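Local coordinates for protein particle-associated lyase (Acinetobacter bacteriophage AP22, PDB 4Y9V) that serves as the phage tailspike, binding the capsular polysaccharide of Acinetobacter baumannii and probably depolymerising it as a lyase, at residues F138-A143 / I201-V206; T218-T221 / V227-V230; C365-R370 / G374-A379; I439-A444 / Y482-G487; A541-L546 / N590-I595. All blocks are in the same frame, centred on the assembly; numbering follows the deposited sequence. Where two conformers were deposited one is given.

Contact 1: F138-A143 / I201-V206; sequences FDVADA and IVILKV
The aromatic ring of Phe138 is the one flat group in this contact, and Ile203 reaches it obliquely: the methyl CD1 of Ile203 lies 4.0 Å from CE2 of Phe138. Both segments fall in a tailspike Ig-like domain, where strand 137-139 with the loop that follows it meets strand 201-207 through side chains and not through backbone pairing. The nearest alpha carbons, Val140 CA and Ile203 CA, are 8.1 Å apart, no hydrogen bond crosses the gap, and each strand has its antiparallel partners elsewhere, 137-139 with 184-187 and 201-207 with 113-125 and 151-156.

Ile203 holds the centre of the contact. It buries about half of the 93 Å² shared by the two segments, and it is touched by Phe138 and Val140, two positions apart, whose bonds to CB both head toward the segment 201-206. The Phe138 side chain comes from the opposite direction to it, whereas Val140 crosses it at about a right angle. CG of Phe138 sits between its backbone N and carbonyl carbon (chi1 55°), which places the ring with CE2 toward the CD1 methyl of Ile203. Leu126, Ile130 and Val185 also touch the Phe138 side chain, and Val185 touches Val140 as well, so the apolar cluster extends beyond the two segments.

In Ile203 the two links of the branch divide the work. CD1 goes to the phenylalanine, while the methylene one bond nearer the backbone faces the valine, with Val140 CG1 4.2 Å from Ile203 CG1.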
# COMPACT_ATOMS: atom_id res chain seq x y z
N PHE A 138 32.48 -9.24 -4.56
CA PHE A 138 33.44 -9.56 -3.51
C PHE A 138 34.44 -10.55 -4.12
O PHE A 138 34.09 -11.35 -5.00
CB PHE A 138 32.80 -10.12 -2.25
CG PHE A 138 31.92 -11.33 -2.44
CD1 PHE A 138 30.58 -11.18 -2.72
CD2 PHE A 138 32.42 -12.63 -2.32
CE1 PHE A 138 29.74 -12.26 -2.86
CE2 PHE A 138 31.58 -13.72 -2.49
CZ PHE A 138 30.24 -13.56 -2.78
N ASP A 139 35.64 -10.54 -3.58
CA ASP A 139 36.63 -11.53 -3.93
C ASP A 139 36.50 -12.71 -2.94
O ASP A 139 36.12 -12.54 -1.79
CB ASP A 139 38.04 -10.95 -3.82
CG ASP A 139 38.32 -9.88 -4.81
OD1 ASP A 139 37.56 -9.73 -5.83
OD2 ASP A 139 39.27 -9.08 -4.57
N VAL A 140 36.89 -13.88 -3.44
CA VAL A 140 36.94 -15.10 -2.64
C VAL A 140 38.35 -15.67 -2.72
O VAL A 140 39.13 -15.37 -3.61
CB VAL A 140 35.90 -16.14 -3.09
CG1 VAL A 140 34.49 -15.61 -2.84
CG2 VAL A 140 36.10 -16.52 -4.54
N ALA A 141 38.63 -16.60 -1.80
CA ALA A 141 39.90 -17.32 -1.83
C ALA A 141 39.93 -18.33 -3.01
O ALA A 141 41.04 -18.63 -3.48
CB ALA A 141 40.17 -17.98 -0.52
N ASP A 142 38.79 -18.85 -3.43
CA ASP A 142 38.74 -19.88 -4.47
C ASP A 142 37.37 -19.78 -5.15
O ASP A 142 36.37 -20.05 -4.53
CB ASP A 142 38.93 -21.27 -3.89
CG ASP A 142 38.82 -22.39 -4.89
OD1 ASP A 142 38.86 -22.12 -6.11
OD2 ASP A 142 38.74 -23.57 -4.42
N ALA A 143 37.37 -19.39 -6.43
CA ALA A 143 36.13 -19.31 -7.19
C ALA A 143 35.98 -20.47 -8.16
O ALA A 143 35.08 -20.45 -9.00
CB ALA A 143 36.10 -18.00 -7.97
N ILE A 201 34.17 -15.24 7.95
CA ILE A 201 33.16 -15.21 6.89
C ILE A 201 33.37 -16.33 5.92
O ILE A 201 34.37 -16.40 5.19
CB ILE A 201 33.15 -13.87 6.13
CG1 ILE A 201 33.18 -12.64 7.00
CG2 ILE A 201 31.96 -13.86 5.16
CD1 ILE A 201 32.02 -12.54 7.98
N VAL A 202 32.45 -17.29 5.90
CA VAL A 202 32.49 -18.43 5.02
C VAL A 202 31.52 -18.17 3.86
O VAL A 202 30.55 -17.42 3.97
CB VAL A 202 32.18 -19.75 5.73
CG1 VAL A 202 33.16 -19.93 6.90
CG2 VAL A 202 30.75 -19.84 6.21
N ILE A 203 31.81 -18.85 2.73
CA ILE A 203 31.00 -18.79 1.53
C ILE A 203 30.49 -20.22 1.26
O ILE A 203 31.30 -21.13 1.04
CB ILE A 203 31.77 -18.26 0.33
CG1 ILE A 203 32.44 -16.90 0.59
CG2 ILE A 203 30.88 -18.22 -0.91
CD1 ILE A 203 31.48 -15.77 0.91
N LEU A 204 29.19 -20.39 1.30
CA LEU A 204 28.53 -21.64 1.02
C LEU A 204 27.92 -21.61 -0.38
O LEU A 204 27.51 -20.56 -0.85
CB LEU A 204 27.41 -21.95 2.02
CG LEU A 204 27.71 -21.64 3.49
CD1 LEU A 204 26.49 -21.92 4.36
CD2 LEU A 204 28.94 -22.42 3.99
N LYS A 205 27.81 -22.78 -1.00
CA LYS A 205 27.07 -22.94 -2.23
C LYS A 205 25.89 -23.86 -1.98
O LYS A 205 26.11 -24.95 -1.38
CB LYS A 205 27.99 -23.50 -3.34
CG LYS A 205 27.29 -23.72 -4.65
CD LYS A 205 28.24 -24.00 -5.78
CE LYS A 205 27.52 -24.48 -7.03
NZ LYS A 205 28.41 -24.46 -8.22
N VAL A 206 24.72 -23.49 -2.44
CA VAL A 206 23.49 -24.25 -2.21
C VAL A 206 23.09 -25.03 -3.44
O VAL A 206 23.13 -24.53 -4.55
CB VAL A 206 22.34 -23.29 -1.80
CG1 VAL A 206 21.08 -24.08 -1.47
CG2 VAL A 206 22.75 -22.42 -0.62

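Contact 2: T218-T221 / V227-V230; sequences TVST and VPLV
Van der Waals packing carries this contact, and the ring of Pro228 is at its centre. Pro228 CB lies 3.4 Å from Thr218 OG1, and Pro228 CG stands 3.9 Å from Ser220 OG and 4.2 Å from Thr218 OG1. Two hydroxyls from alternate residues of the strand thus touch neighbouring methylene groups of one proline ring. Pro228 gives up 53 Å² to the contact, half of the 106 Å² buried in all. The Thr218 and Pro228 side chains cross at about a right angle. In Thr218 a chi1 of 69° puts OG1 between the backbone N and the carbonyl carbon, and from there the oxygen faces Pro228 CB.

No hydrogen bond crosses; the proline ring carbons give the two hydroxyls no polar partner. The main-chain bonds run to neighbouring coils instead: Thr218 and Ser220 bond to strand 237-245, and Val219 bonds to strand 105-109. This is the pattern of a right-handed parallel beta-helix of the pectin lyase type, in which strands 215-220 and 229-232 belong to two faces of one coil and each pairs with the corresponding strands of the coils before and after.

The bonds to CB of Thr218, Ser220 and Pro228 head into the contact, whereas those of Val219 and Val227 point away from it. Phe108, one coil back, touches both Thr218 and Ser220, and Asn244, one coil on, touches Thr218 and Pro228.

As to the ligand, the Pro228 side chain is about 11 Å from the nearer bound sugar, an N-acetylfucosamine unit of the capsular saccharide.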
# COMPACT_ATOMS: atom_id res chain seq x y z
N THR A 218 -1.92 -33.08 7.17
CA THR A 218 -1.20 -33.91 8.13
C THR A 218 -1.85 -33.82 9.49
O THR A 218 -2.49 -32.81 9.85
CB THR A 218 0.29 -33.50 8.23
OG1 THR A 218 0.42 -32.23 8.82
CG2 THR A 218 0.96 -33.43 6.85
N VAL A 219 -1.61 -34.87 10.28
CA VAL A 219 -2.01 -34.96 11.67
C VAL A 219 -0.82 -35.44 12.50
O VAL A 219 -0.18 -36.42 12.12
CB VAL A 219 -3.19 -35.95 11.88
CG1 VAL A 219 -3.49 -36.16 13.37
CG2 VAL A 219 -4.41 -35.42 11.15
N SER A 220 -0.59 -34.78 13.64
CA SER A 220 0.43 -35.20 14.57
C SER A 220 -0.14 -34.97 15.98
O SER A 220 -1.04 -34.16 16.15
CB SER A 220 1.70 -34.31 14.45
OG SER A 220 2.18 -34.32 13.12
N THR A 221 0.42 -35.65 16.97
CA THR A 221 0.06 -35.28 18.33
C THR A 221 0.71 -33.96 18.71
O THR A 221 1.66 -33.48 18.07
CB THR A 221 0.49 -36.36 19.34
OG1 THR A 221 1.89 -36.33 19.41
CG2 THR A 221 -0.05 -37.74 18.96
N VAL A 227 8.25 -30.70 13.21
CA VAL A 227 7.34 -29.86 12.44
C VAL A 227 6.75 -30.72 11.33
O VAL A 227 7.51 -31.41 10.63
CB VAL A 227 8.11 -28.63 11.91
CG1 VAL A 227 7.19 -27.77 11.05
CG2 VAL A 227 8.68 -27.82 13.08
N PRO A 228 5.43 -30.74 11.13
CA PRO A 228 4.87 -31.64 10.14
C PRO A 228 5.48 -31.56 8.76
O PRO A 228 5.70 -32.57 8.11
CB PRO A 228 3.37 -31.25 10.21
CG PRO A 228 3.15 -30.81 11.62
CD PRO A 228 4.40 -30.15 12.00
N LEU A 229 5.73 -30.32 8.28
CA LEU A 229 6.51 -30.15 7.06
C LEU A 229 7.53 -29.01 7.29
O LEU A 229 7.17 -27.90 7.68
CB LEU A 229 5.67 -29.79 5.87
CG LEU A 229 6.45 -29.47 4.56
CD1 LEU A 229 7.24 -30.66 4.07
CD2 LEU A 229 5.49 -28.95 3.51
N VAL A 230 8.79 -29.32 6.96
CA VAL A 230 9.84 -28.32 6.79
C VAL A 230 10.28 -28.39 5.31
O VAL A 230 10.54 -29.47 4.80
CB VAL A 230 11.04 -28.54 7.70
CG1 VAL A 230 12.05 -27.37 7.51
CG2 VAL A 230 10.62 -28.69 9.15

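Contact 3: C365-R370 / G374-A379; sequences CDIYER and GCVLIA
The extended Glu369 side chain reaches Gly374 so that its carboxylate meets the glycine's amide. With CG anti to the backbone N (chi1 -166°) and the chain stretched out beyond, Glu369 OE2 is carried to Gly374 N at 2.9 Å, accepting through its anti lone pair in a nearly straight bond (166° at the hydrogen). The return link is backbone to backbone: Arg370 N donates to Gly374 O at 3.0 Å. Glu369 CA lies 3.4 Å from Gly374 O in a CA-H...O contact.

The rest of the contact is largely apolar. The methyl branch of Ile367, CG2, rests 3.8 Å from Cys375 CB and 3.6 Å from Cys375 O. Ile367 CD1, on the other branch, is 4.2 Å from Val376 CG2. Cys375 SG turns toward the opposite backbone, 3.7 Å from Glu369 N.

These contacts close a short connection between two strands, 366-368 and 376-378, that lie on different faces of the parallel beta-helix. Each pairs with its own set: 366-368 with 349-351 and 391-394, and 376-378 with 405-409. Outside the pair, Asp366 forms a salt bridge with Arg342 of the second subunit, and Arg370 bonds through NE to Gln373 O and meets Trp402 in a cation-pi contact.

Glu369 OE2 also bonds to Thr397 OG1, and OE1 to Lys396 N. A buried carboxylate gripped by three partners on its two oxygens is fixed in rotation, and it ties the turn to the next coil.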
# COMPACT_ATOMS: atom_id res chain seq x y z
N CYS A 365 -2.56 -1.80 9.16
CA CYS A 365 -2.94 -2.97 9.96
C CYS A 365 -3.94 -2.59 11.06
O CYS A 365 -3.92 -1.47 11.56
CB CYS A 365 -1.72 -3.60 10.65
SG CYS A 365 -0.56 -4.44 9.53
N ASP A 366 -4.73 -3.58 11.44
CA ASP A 366 -5.57 -3.54 12.63
C ASP A 366 -4.79 -4.25 13.73
O ASP A 366 -4.53 -5.45 13.60
CB ASP A 366 -6.90 -4.27 12.41
CG ASP A 366 -7.91 -3.50 11.59
OD1 ASP A 366 -8.96 -4.08 11.30
OD2 ASP A 366 -7.63 -2.32 11.32
N ILE A 367 -4.40 -3.51 14.77
CA ILE A 367 -3.54 -4.04 15.81
C ILE A 367 -4.26 -3.90 17.15
O ILE A 367 -4.51 -2.80 17.63
CB ILE A 367 -2.16 -3.34 15.87
CG1 ILE A 367 -1.48 -3.35 14.49
CG2 ILE A 367 -1.30 -4.02 16.93
CD1 ILE A 367 -0.20 -2.58 14.43
N TYR A 368 -4.57 -5.07 17.75
CA TYR A 368 -5.23 -5.12 19.03
C TYR A 368 -4.21 -5.10 20.18
O TYR A 368 -3.19 -5.79 20.15
CB TYR A 368 -6.11 -6.36 19.19
CG TYR A 368 -7.26 -6.40 18.23
CD1 TYR A 368 -8.45 -5.74 18.41
CD2 TYR A 368 -7.11 -7.15 17.09
CE1 TYR A 368 -9.51 -5.79 17.48
CE2 TYR A 368 -8.10 -7.23 16.15
CZ TYR A 368 -9.28 -6.54 16.35
OH TYR A 368 -10.29 -6.65 15.42
N GLU A 369 -4.54 -4.36 21.22
CA GLU A 369 -3.69 -4.29 22.39
C GLU A 369 -3.65 -5.65 23.07
O GLU A 369 -4.68 -6.33 23.20
CB GLU A 369 -4.28 -3.25 23.36
CG GLU A 369 -3.30 -2.88 24.46
CD GLU A 369 -3.84 -1.97 25.55
OE1 GLU A 369 -5.07 -1.82 25.68
OE2 GLU A 369 -2.98 -1.49 26.31
N ARG A 370 -2.48 -6.05 23.58
CA ARG A 370 -2.40 -7.24 24.42
C ARG A 370 -3.04 -6.96 25.79
O ARG A 370 -3.15 -5.80 26.24
CB ARG A 370 -0.97 -7.74 24.58
CG ARG A 370 -0.04 -6.82 25.40
CD ARG A 370 1.18 -7.54 25.88
NE ARG A 370 1.98 -6.61 26.69
CZ ARG A 370 3.11 -6.92 27.31
NH1 ARG A 370 3.60 -8.15 27.24
NH2 ARG A 370 3.76 -6.00 27.97
N GLY A 374 -0.27 -2.37 25.74
CA GLY A 374 0.51 -1.98 24.57
C GLY A 374 0.09 -2.77 23.32
O GLY A 374 -0.41 -3.89 23.37
N CYS A 375 0.36 -2.14 22.14
CA CYS A 375 0.11 -2.74 20.85
C CYS A 375 1.34 -3.25 20.12
O CYS A 375 1.25 -4.26 19.42
CB CYS A 375 -0.61 -1.75 19.94
SG CYS A 375 -2.37 -1.48 20.37
N VAL A 376 2.47 -2.52 20.21
CA VAL A 376 3.64 -2.81 19.42
C VAL A 376 4.86 -2.80 20.34
O VAL A 376 5.05 -1.82 21.09
CB VAL A 376 3.84 -1.76 18.29
CG1 VAL A 376 5.08 -2.06 17.48
CG2 VAL A 376 2.62 -1.70 17.38
N LEU A 377 5.66 -3.85 20.28
CA LEU A 377 6.83 -4.02 21.13
C LEU A 377 8.10 -4.08 20.29
O LEU A 377 8.19 -4.84 19.33
CB LEU A 377 6.71 -5.33 21.90
CG LEU A 377 7.86 -5.61 22.90
CD1 LEU A 377 7.86 -4.63 24.03
CD2 LEU A 377 7.72 -7.05 23.40
N ILE A 378 9.08 -3.28 20.69
CA ILE A 378 10.44 -3.29 20.15
C ILE A 378 11.35 -3.82 21.27
O ILE A 378 11.75 -3.09 22.15
CB ILE A 378 10.86 -1.90 19.67
CG1 ILE A 378 9.93 -1.29 18.67
CG2 ILE A 378 12.28 -1.95 19.12
CD1 ILE A 378 10.15 0.17 18.36
N ALA A 379 11.59 -5.12 21.29
CA ALA A 379 12.30 -5.78 22.38
C ALA A 379 13.65 -6.33 22.00
O ALA A 379 14.41 -6.67 22.93
CB ALA A 379 11.51 -6.98 22.87

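Contact 4: I439-A444 / Y482-G487; sequences IRQSNA and YTVPIG
In the parallel beta-helix, where strand 435-441 ends, Gln441 sends its side chain across to Tyr482 and Val484. CG is anti to the backbone N (chi1 178°) and the chain is extended beyond it, so the amide is held well out from its own strand. Gln441 OE1 lies 3.6 Å from Val484 CG2, and the same methyl is 3.9 Å from Gln441 CB. Glutamine and valine slide past one another in opposite directions.

The nitrogen end goes the other way. Gln441 NE2 is 3.8 Å from Tyr482 CD2, with the amide and ring planes only 8° apart, though the nitrogen comes to the ring obliquely. The link to the tyrosine is thus van der Waals touch, while the polar ends have other partners. NE2 gives hydrogen bonds to the backbone oxygens of Leu445 and Glu447, and Tyr482 OH bonds to Asn446 OD1.

The setting is the side of the coil where strand 435-441 sits between 405-409 and 470-476. The segment 482-487 follows strand 470-476 and leads to a corner at Gly487 and strand 486-496 on another face, so Gln441 reaches from one strand to the connection that leaves the next coil, after strand 470-476. Val484 also touches Val474 on that neighbouring strand.

A water bridges the segments. It donates to Gln441 OE1 at 2.7 Å and to Thr483 O at 2.9 Å. Further along, Ser442 OG accepts from Ala444 N at 3.0 Å in an ST turn, which curls the chain beyond the strand.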
# COMPACT_ATOMS: atom_id res chain seq x y z
N ILE A 439 10.43 5.00 24.45
CA ILE A 439 11.66 4.21 24.34
C ILE A 439 12.41 4.42 25.68
O ILE A 439 12.66 5.57 26.06
CB ILE A 439 12.54 4.65 23.18
CG1 ILE A 439 11.79 4.63 21.82
CG2 ILE A 439 13.84 3.83 23.17
CD1 ILE A 439 11.42 3.23 21.35
N ARG A 440 12.78 3.32 26.34
CA ARG A 440 13.59 3.37 27.53
C ARG A 440 14.87 2.56 27.34
O ARG A 440 14.85 1.50 26.72
CB ARG A 440 12.89 2.82 28.77
CG ARG A 440 11.56 3.50 29.12
CD ARG A 440 11.68 4.94 29.52
NE ARG A 440 12.43 5.19 30.77
CZ ARG A 440 11.87 5.19 31.97
NH1 ARG A 440 10.63 4.83 32.17
NH2 ARG A 440 12.62 5.59 33.02
N GLN A 441 15.96 3.05 27.90
CA GLN A 441 17.16 2.23 28.11
C GLN A 441 16.95 1.37 29.34
O GLN A 441 16.54 1.87 30.39
CB GLN A 441 18.40 3.11 28.20
CG GLN A 441 19.67 2.32 28.46
CD GLN A 441 20.92 3.19 28.38
OE1 GLN A 441 20.91 4.24 27.72
NE2 GLN A 441 21.98 2.74 29.01
N SER A 442 17.25 0.08 29.25
CA SER A 442 17.17 -0.79 30.40
C SER A 442 18.21 -0.41 31.46
O SER A 442 19.34 -0.10 31.15
CB SER A 442 17.49 -2.22 29.94
OG SER A 442 17.44 -3.08 31.05
N ASN A 443 17.81 -0.57 32.72
CA ASN A 443 18.80 -0.44 33.79
C ASN A 443 19.88 -1.49 33.66
O ASN A 443 21.01 -1.27 34.16
CB ASN A 443 18.14 -0.48 35.17
CG ASN A 443 17.54 0.88 35.48
OD1 ASN A 443 18.20 1.91 35.23
ND2 ASN A 443 16.37 0.96 36.03
N ALA A 444 19.63 -2.62 32.99
CA ALA A 444 20.66 -3.66 32.83
C ALA A 444 21.74 -3.24 31.86
O ALA A 444 22.77 -3.90 31.84
CB ALA A 444 19.98 -4.95 32.37
N TYR A 482 22.22 7.99 32.79
CA TYR A 482 22.80 8.36 31.53
C TYR A 482 21.78 9.19 30.77
O TYR A 482 20.57 9.06 30.92
CB TYR A 482 23.14 7.10 30.66
CG TYR A 482 24.05 6.15 31.37
CD1 TYR A 482 25.34 6.50 31.72
CD2 TYR A 482 23.63 4.87 31.75
CE1 TYR A 482 26.20 5.65 32.40
CE2 TYR A 482 24.44 4.00 32.44
CZ TYR A 482 25.72 4.40 32.77
OH TYR A 482 26.61 3.60 33.47
N THR A 483 22.31 10.02 29.85
CA THR A 483 21.48 10.58 28.78
C THR A 483 21.38 9.55 27.68
O THR A 483 22.40 9.01 27.22
CB THR A 483 22.12 11.88 28.27
OG1 THR A 483 22.01 12.84 29.34
CG2 THR A 483 21.41 12.40 27.06
N VAL A 484 20.16 9.27 27.23
CA VAL A 484 19.96 8.50 25.99
C VAL A 484 20.14 9.49 24.85
O VAL A 484 19.37 10.45 24.78
CB VAL A 484 18.58 7.84 25.94
CG1 VAL A 484 18.39 7.18 24.60
CG2 VAL A 484 18.43 6.84 27.09
N PRO A 485 21.14 9.34 23.98
CA PRO A 485 21.29 10.31 22.88
C PRO A 485 20.08 10.29 21.99
O PRO A 485 19.59 9.22 21.61
CB PRO A 485 22.53 9.79 22.13
CG PRO A 485 23.29 8.95 23.14
CD PRO A 485 22.18 8.27 23.91
N ILE A 486 19.59 11.50 21.62
CA ILE A 486 18.45 11.69 20.75
C ILE A 486 18.89 12.60 19.64
O ILE A 486 19.43 13.69 19.91
CB ILE A 486 17.24 12.27 21.52
CG1 ILE A 486 16.75 11.27 22.59
CG2 ILE A 486 16.15 12.71 20.58
CD1 ILE A 486 15.85 11.91 23.61
N GLY A 487 18.63 12.23 18.39
CA GLY A 487 18.89 13.11 17.27
C GLY A 487 17.80 14.15 17.14
O GLY A 487 17.96 15.34 17.36
O HOH W 1 22.74 6.18 27.33

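Contact 5: A541-L546 / N590-I595; sequences ANVINL and NSLVAI
Leu546 and Ile595 make the more enclosed end of this contact: the buried Leu546 turns its CD1 methyl to the backbone carbonyl of Ile595, with Leu546 CD1 4.3 Å from Ile595 O. The other end is looser. There Val543 CG2 and Leu592 CD2 are 4.3 Å apart, but both residues are partly open to solvent and both side chains are modelled in two conformers, which makes this touch doubtful.

Only 96 Å² is buried in all, and no hydrogen bond crosses. The spacing explains why. Across the two ends the nearest alpha carbons are Val543 CA and Leu592 CA at 7.9 Å, and Leu546 CA and Ile595 CA at 8.5 Å, distances too long for paired strands. The touching parts run in nearly the same direction, 23° apart, as expected of two strands flanking a third that runs against both.

Within 590-595, Asn590 ND2 gives a weak hydrogen bond to Leu592 O at 2.8 Å. Asn562 of the third subunit bonds to Ser591 O, so this segment also takes part in the trimer interface.

The contact bridges one strand of a three-stranded antiparallel sheet in the C-terminal Ig-like domain. Gln597 on that strand touches both Val543 and Leu592, as its position requires: strand 597-604 lies between 538-545 and 586-594.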
# COMPACT_ATOMS: atom_id res chain seq x y z
N ALA A 541 -4.62 39.58 28.32
CA ALA A 541 -5.51 38.46 28.36
C ALA A 541 -5.24 37.64 29.62
O ALA A 541 -4.13 37.64 30.15
CB ALA A 541 -5.28 37.58 27.14
N ASN A 542 -6.24 36.89 30.10
CA ASN A 542 -5.96 35.90 31.09
C ASN A 542 -5.00 34.86 30.51
O ASN A 542 -4.98 34.61 29.30
CB ASN A 542 -7.22 35.17 31.56
CG ASN A 542 -8.23 36.03 32.29
OD1 ASN A 542 -8.01 37.20 32.65
ND2 ASN A 542 -9.34 35.45 32.48
N VAL A 543 -4.21 34.23 31.38
CA VAL A 543 -3.30 33.18 30.91
C VAL A 543 -4.08 32.12 30.18
O VAL A 543 -5.20 31.72 30.56
CB VAL A 543 -2.47 32.64 32.08
CG1 VAL A 543 -3.29 31.84 33.08
CG2 VAL A 543 -1.33 31.76 31.56
N ILE A 544 -3.49 31.65 29.10
CA ILE A 544 -4.04 30.61 28.24
C ILE A 544 -3.30 29.32 28.49
O ILE A 544 -2.07 29.24 28.35
CB ILE A 544 -3.94 31.04 26.78
CG1 ILE A 544 -4.66 32.37 26.55
CG2 ILE A 544 -4.44 29.96 25.86
CD1 ILE A 544 -4.51 32.87 25.17
N ASN A 545 -4.04 28.27 28.90
CA ASN A 545 -3.51 26.96 29.10
C ASN A 545 -3.63 26.15 27.81
O ASN A 545 -4.71 25.96 27.27
CB ASN A 545 -4.32 26.25 30.18
CG ASN A 545 -4.05 26.93 31.52
OD1 ASN A 545 -2.92 26.92 32.03
ND2 ASN A 545 -5.05 27.60 32.05
N LEU A 546 -2.50 25.72 27.29
CA LEU A 546 -2.44 25.07 25.99
C LEU A 546 -2.92 23.62 26.09
O LEU A 546 -2.53 22.87 26.99
CB LEU A 546 -1.01 25.08 25.47
CG LEU A 546 -0.39 26.49 25.30
CD1 LEU A 546 1.07 26.33 24.92
CD2 LEU A 546 -1.21 27.33 24.34
N ASN A 590 3.96 39.00 24.13
CA ASN A 590 3.63 37.84 24.96
C ASN A 590 4.16 38.10 26.37
O ASN A 590 5.37 38.21 26.60
CB ASN A 590 4.19 36.53 24.42
CG ASN A 590 3.63 35.40 25.27
OD1 ASN A 590 2.43 35.35 25.53
ND2 ASN A 590 4.52 34.51 25.70
N SER A 591 3.23 38.24 27.33
CA SER A 591 3.61 38.63 28.68
C SER A 591 4.13 37.50 29.55
O SER A 591 4.80 37.82 30.57
CB SER A 591 2.44 39.37 29.35
OG SER A 591 1.38 38.52 29.72
N LEU A 592 3.87 36.25 29.22
CA LEU A 592 4.27 35.11 30.04
C LEU A 592 4.36 33.93 29.07
O LEU A 592 3.49 33.79 28.22
CB LEU A 592 3.25 34.80 31.14
CG LEU A 592 3.61 33.57 31.98
CD1 LEU A 592 3.29 33.83 33.44
CD2 LEU A 592 2.89 32.34 31.46
N VAL A 593 5.38 33.08 29.27
CA VAL A 593 5.48 31.83 28.54
C VAL A 593 5.86 30.72 29.52
O VAL A 593 6.70 30.92 30.40
CB VAL A 593 6.48 31.90 27.37
CG1 VAL A 593 7.92 32.12 27.81
CG2 VAL A 593 6.34 30.69 26.47
N ALA A 594 5.27 29.56 29.31
CA ALA A 594 5.65 28.33 30.00
C ALA A 594 5.47 27.18 29.00
O ALA A 594 4.95 27.37 27.91
CB ALA A 594 4.82 28.11 31.24
N ILE A 595 5.88 25.97 29.45
CA ILE A 595 5.68 24.81 28.57
C ILE A 595 4.27 24.63 28.10
O ILE A 595 4.04 24.06 27.05
CB ILE A 595 6.17 23.51 29.18
CG1 ILE A 595 5.56 23.15 30.52
CG2 ILE A 595 7.66 23.50 29.29
CD1 ILE A 595 6.34 21.85 30.91

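How the contacts relate
The five contacts follow one another in series along the chain and none touches another. Contacts 2, 3 and 4 trace the parallel beta-helix, with centres 30 Å apart from contact 2 to 3 and 21 Å from 3 to 4; the last two come within about 4 Å at their nearest atoms. Contacts 1 and 5 lie in the two Ig-like domains, on opposite sides of the chain's centre and 67 Å apart between centres. The Pro228 side chain of contact 2 is about 11 Å from a bound N-acetylfucosamine of the capsular saccharide. The nearest atoms of contact 2 are about 23 Å from contact 3 and 13 Å from contact 1.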